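Local coordinates for protein ornithine decarboxylase (Entamoeba histolytica, PDB 4AIB) that probably catalyses, as a pyridoxal-phosphate-dependent homodimer, the decarboxylation of L-ornithine to putrescine, the first step of putrescine biosynthesis from ornithine, at residues P135-M144 / K157-L169. Sequence-based numbering, arbitrary orientation.
Sequences PKMGIMIRIM and KFGLHDDEVEIVL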
loop_
_atom_site.group_PDB
_atom_site.type_symbol
_atom_site.label_atom_id
_atom_site.label_comp_id
_atom_site.label_asym_id
_atom_site.label_seq_id
_atom_site.Cartn_x
_atom_site.Cartn_y
_atom_site.Cartn_z
ATOM N N PRO A 135 1.929 18.205 29.004
ATOM C CA PRO A 135 2.464 17.517 30.184
ATOM C C PRO A 135 1.410 16.887 31.101
ATOM O O PRO A 135 1.763 16.270 32.108
ATOM C CB PRO A 135 3.217 18.628 30.918
ATOM C CG PRO A 135 2.482 19.872 30.560
ATOM C CD PRO A 135 1.921 19.672 29.179
ATOM N N LYS A 136 0.135 17.037 30.752
ATOM C CA LYS A 136 -0.954 16.453 31.536
ATOM C C LYS A 136 -1.397 15.085 31.014
ATOM O O LYS A 136 -2.187 14.394 31.663
ATOM C CB LYS A 136 -2.145 17.414 31.608
ATOM C CG LYS A 136 -1.970 18.537 32.618
ATOM C CD LYS A 136 -3.269 19.293 32.836
ATOM C CE LYS A 136 -3.115 20.346 33.922
ATOM N NZ LYS A 136 -4.379 21.100 34.150
ATOM N N MET A 137 -0.879 14.698 29.850
ATOM C CA MET A 137 -1.217 13.418 29.231
ATOM C C MET A 137 -0.538 12.257 29.957
ATOM O O MET A 137 0.664 12.300 30.231
ATOM C CB MET A 137 -0.835 13.425 27.748
ATOM C CG MET A 137 -1.624 12.443 26.891
ATOM S SD MET A 137 -1.369 12.663 25.117
ATOM C CE MET A 137 -2.209 14.218 24.821
ATOM N N GLY A 138 -1.323 11.231 30.275
ATOM C CA GLY A 138 -0.810 10.027 30.927
ATOM C C GLY A 138 0.070 9.218 29.993
ATOM O O GLY A 138 -0.233 9.081 28.806
ATOM N N ILE A 139 1.158 8.680 30.536
ATOM C CA ILE A 139 2.173 7.999 29.736
ATOM C C ILE A 139 2.249 6.508 30.057
ATOM O O ILE A 139 2.270 6.112 31.223
ATOM C CB ILE A 139 3.562 8.656 29.919
ATOM C CG1 ILE A 139 3.547 10.088 29.376
ATOM C CG2 ILE A 139 4.655 7.839 29.237
ATOM C CD1 ILE A 139 4.667 10.961 29.898
ATOM N N MET A 140 2.284 5.692 29.007
ATOM C CA MET A 140 2.465 4.256 29.151
ATOM C C MET A 140 3.828 3.863 28.592
ATOM O O MET A 140 4.213 4.302 27.505
ATOM C CB MET A 140 1.349 3.504 28.428
ATOM C CG MET A 140 0.650 2.466 29.290
ATOM S SD MET A 140 -0.541 1.434 28.412
ATOM C CE MET A 140 -1.612 2.652 27.648
ATOM N N ILE A 141 4.561 3.045 29.340
ATOM C CA ILE A 141 5.901 2.626 28.927
ATOM C C ILE A 141 5.848 1.347 28.084
ATOM O O ILE A 141 5.263 0.344 28.498
ATOM C CB ILE A 141 6.867 2.508 30.138
ATOM C CG1 ILE A 141 8.316 2.338 29.666
ATOM C CG2 ILE A 141 6.436 1.401 31.098
ATOM C CD1 ILE A 141 9.353 2.741 30.695
ATOM N N ARG A 142 6.441 1.397 26.893
ATOM C CA ARG A 142 6.441 0.246 25.991
ATOM C C ARG A 142 7.649 -0.659 26.229
ATOM O O ARG A 142 8.793 -0.222 26.112
ATOM C CB ARG A 142 6.363 0.684 24.523
ATOM C CG ARG A 142 6.257 -0.472 23.537
ATOM C CD ARG A 142 5.824 -0.010 22.156
ATOM N NE ARG A 142 5.763 -1.120 21.206
ATOM C CZ ARG A 142 5.242 -1.046 19.983
ATOM N NH1 ARG A 142 4.720 0.089 19.536
ATOM N NH2 ARG A 142 5.240 -2.118 19.203
ATOM N N ILE A 143 7.377 -1.918 26.566
ATOM C CA ILE A 143 8.424 -2.917 26.797
ATOM C C ILE A 143 8.349 -4.044 25.760
ATOM O O ILE A 143 7.489 -4.025 24.875
ATOM C CB ILE A 143 8.386 -3.479 28.245
ATOM C CG1 ILE A 143 7.073 -4.219 28.535
ATOM C CG2 ILE A 143 8.613 -2.371 29.266
ATOM C CD1 ILE A 143 7.203 -5.729 28.556
ATOM N N MET A 144 9.254 -5.015 25.874
ATOM C CA MET A 144 9.278 -6.173 24.980
ATOM C C MET A 144 9.290 -7.481 25.766
ATOM O O MET A 144 8.840 -8.516 25.275
ATOM C CB MET A 144 10.491 -6.108 24.048
ATOM C CG MET A 144 10.392 -5.040 22.969
ATOM S SD MET A 144 11.940 -4.782 22.080
ATOM C CE MET A 144 12.043 -6.279 21.098
ATOM N N LYS A 157 13.367 -3.371 16.403
ATOM C CA LYS A 157 12.653 -2.101 16.518
ATOM C C LYS A 157 11.317 -2.253 17.247
ATOM O O LYS A 157 10.854 -3.373 17.481
ATOM C CB LYS A 157 12.449 -1.463 15.136
ATOM C CG LYS A 157 11.594 -2.277 14.173
ATOM C CD LYS A 157 11.357 -1.521 12.875
ATOM C CE LYS A 157 10.577 -2.359 11.873
ATOM N NZ LYS A 157 9.154 -2.554 12.271
ATOM N N PHE A 158 10.712 -1.114 17.590
ATOM C CA PHE A 158 9.448 -1.037 18.339
ATOM C C PHE A 158 9.504 -1.678 19.725
ATOM O O PHE A 158 9.447 -2.903 19.870
ATOM C CB PHE A 158 8.256 -1.555 17.518
ATOM C CG PHE A 158 7.724 -0.554 16.533
ATOM C CD1 PHE A 158 6.858 0.456 16.945
ATOM C CD2 PHE A 158 8.093 -0.611 15.193
ATOM C CE1 PHE A 158 6.368 1.385 16.040
ATOM C CE2 PHE A 158 7.605 0.316 14.282
ATOM C CZ PHE A 158 6.744 1.315 14.707
ATOM N N GLY A 159 9.613 -0.825 20.739
ATOM C CA GLY A 159 9.733 -1.260 22.124
ATOM C C GLY A 159 10.894 -0.584 22.825
ATOM O O GLY A 159 11.503 0.346 22.291
ATOM N N LEU A 160 11.199 -1.060 24.028
ATOM C CA LEU A 160 12.278 -0.509 24.838
ATOM C C LEU A 160 13.060 -1.648 25.485
ATOM O O LEU A 160 12.469 -2.560 26.072
ATOM C CB LEU A 160 11.702 0.428 25.904
ATOM C CG LEU A 160 12.599 1.329 26.752
ATOM C CD1 LEU A 160 13.144 2.493 25.940
ATOM C CD2 LEU A 160 11.803 1.847 27.936
ATOM N N HIS A 161 14.385 -1.592 25.365
ATOM C CA HIS A 161 15.259 -2.644 25.885
ATOM C C HIS A 161 15.343 -2.642 27.390
ATOM O O HIS A 161 15.130 -1.609 28.030
ATOM C CB HIS A 161 16.652 -2.561 25.260
ATOM C CG HIS A 161 16.679 -2.866 23.777
ATOM N ND1 HIS A 161 16.160 -3.996 23.258
ATOM C CD2 HIS A 161 17.204 -2.147 22.705
ATOM C CE1 HIS A 161 16.332 -3.996 21.923
ATOM N NE2 HIS A 161 16.972 -2.864 21.585
ATOM N N ASP A 162 15.664 -3.808 27.950
ATOM C CA ASP A 162 15.675 -4.052 29.399
ATOM C C ASP A 162 16.332 -2.955 30.242
ATOM O O ASP A 162 15.757 -2.503 31.234
ATOM C CB ASP A 162 16.343 -5.398 29.702
ATOM C CG ASP A 162 15.533 -6.580 29.206
ATOM O OD1 ASP A 162 14.467 -6.863 29.793
ATOM O OD2 ASP A 162 15.970 -7.238 28.238
ATOM N N ASP A 163 17.533 -2.543 29.843
ATOM C CA ASP A 163 18.320 -1.554 30.583
ATOM C C ASP A 163 17.801 -0.122 30.428
ATOM O O ASP A 163 18.018 0.727 31.297
ATOM C CB ASP A 163 19.798 -1.630 30.174
ATOM C CG ASP A 163 20.015 -1.431 28.674
ATOM O OD1 ASP A 163 19.067 -1.629 27.882
ATOM O OD2 ASP A 163 21.149 -1.077 28.287
ATOM N N GLU A 164 17.115 0.136 29.319
ATOM C CA GLU A 164 16.608 1.471 29.013
ATOM C C GLU A 164 15.365 1.837 29.827
ATOM O O GLU A 164 15.043 3.017 29.969
ATOM C CB GLU A 164 16.333 1.606 27.513
ATOM C CG GLU A 164 17.589 1.646 26.653
ATOM C CD GLU A 164 17.308 1.519 25.166
ATOM O OE1 GLU A 164 16.179 1.828 24.727
ATOM O OE2 GLU A 164 18.227 1.106 24.426
ATOM N N VAL A 165 14.692 0.820 30.366
ATOM C CA VAL A 165 13.458 0.987 31.149
ATOM C C VAL A 165 13.645 1.915 32.354
ATOM O O VAL A 165 12.778 2.743 32.644
ATOM C CB VAL A 165 12.889 -0.380 31.609
ATOM C CG1 VAL A 165 11.578 -0.205 32.365
ATOM C CG2 VAL A 165 12.682 -1.306 30.418
ATOM N N GLU A 166 14.778 1.775 33.039
ATOM C CA GLU A 166 15.104 2.608 34.198
ATOM C C GLU A 166 15.428 4.050 33.815
ATOM O O GLU A 166 15.048 4.983 34.526
ATOM C CB GLU A 166 16.265 2.004 34.992
ATOM C CG GLU A 166 15.855 0.901 35.955
ATOM C CD GLU A 166 17.044 0.231 36.618
ATOM O OE1 GLU A 166 17.834 -0.429 35.908
ATOM O OE2 GLU A 166 17.183 0.356 37.854
ATOM N N ILE A 167 16.130 4.222 32.694
ATOM C CA ILE A 167 16.506 5.546 32.188
ATOM C C ILE A 167 15.265 6.359 31.801
ATOM O O ILE A 167 15.198 7.566 32.058
ATOM C CB ILE A 167 17.494 5.445 30.993
ATOM C CG1 ILE A 167 18.802 4.738 31.408
ATOM C CG2 ILE A 167 17.774 6.812 30.374
ATOM C CD1 ILE A 167 19.629 5.454 32.463
ATOM N N VAL A 168 14.287 5.687 31.199
ATOM C CA VAL A 168 13.028 6.323 30.810
ATOM C C VAL A 168 12.179 6.651 32.042
ATOM O O VAL A 168 11.689 7.775 32.176
ATOM C CB VAL A 168 12.244 5.466 29.786
ATOM C CG1 VAL A 168 10.879 6.074 29.490
ATOM C CG2 VAL A 168 13.040 5.329 28.497
ATOM N N LEU A 169 12.027 5.679 32.944
ATOM C CA LEU A 169 11.282 5.877 34.192
ATOM C C LEU A 169 11.853 7.010 35.045
ATOM O O LEU A 169 11.102 7.730 35.705
ATOM C CB LEU A 169 11.219 4.584 35.013
ATOM C CG LEU A 169 10.159 3.537 34.658
ATOM C CD1 LEU A 169 10.411 2.252 35.433
ATOM C CD2 LEU A 169 8.747 4.044 34.917
#
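Phe-158 meets the guanidinium of Arg-142: its CB lies over one face of that group, 3.5 Å from NH2, and its CD1 is 3.4 Å from NH1. The two planes are 38° apart. Arg-142 lies toward the C-terminal side of strand 138-143, with Phe-158 beside it, about 8 Å from the side chain of Lys-57, the lysine predicted to carry pyridoxal phosphate, which is not attached in this structure. The arginine gets there because CG is anti to the backbone N (chi1 -176°) and the chain runs extended to NE, along the backbone of Gly-159. Gly-159 CA also takes Met-144 CG at 3.9 Å; Gly-159 N is hydrogen-bonded to the Asp-122 carboxylate. Leu-160 and Ile-143 form the closest CA pair of the two segments, 4.9 Å apart. Leu-160 N meets Arg-142 O at a poor angle, and no hydrogen bond crosses between the segments. Leu-160 CD2 reaches Ile-141 CD1, crossing the isoleucine at about a right angle.

Strand 138-143 belongs to the parallel sheet of the TIM-barrel-like pyridoxal-binding domain, and the chain returns as helix 164-169, its axis 10.0 Å away at 166°: a beta-loop-alpha unit. Met-144 SD approaches the His-161 ring obliquely, 5.0 Å from its centroid. From the helix, Val-165, Val-168 and Leu-169 converge on Ile-141 CD1, with Val-168 CG1 at 3.9 Å.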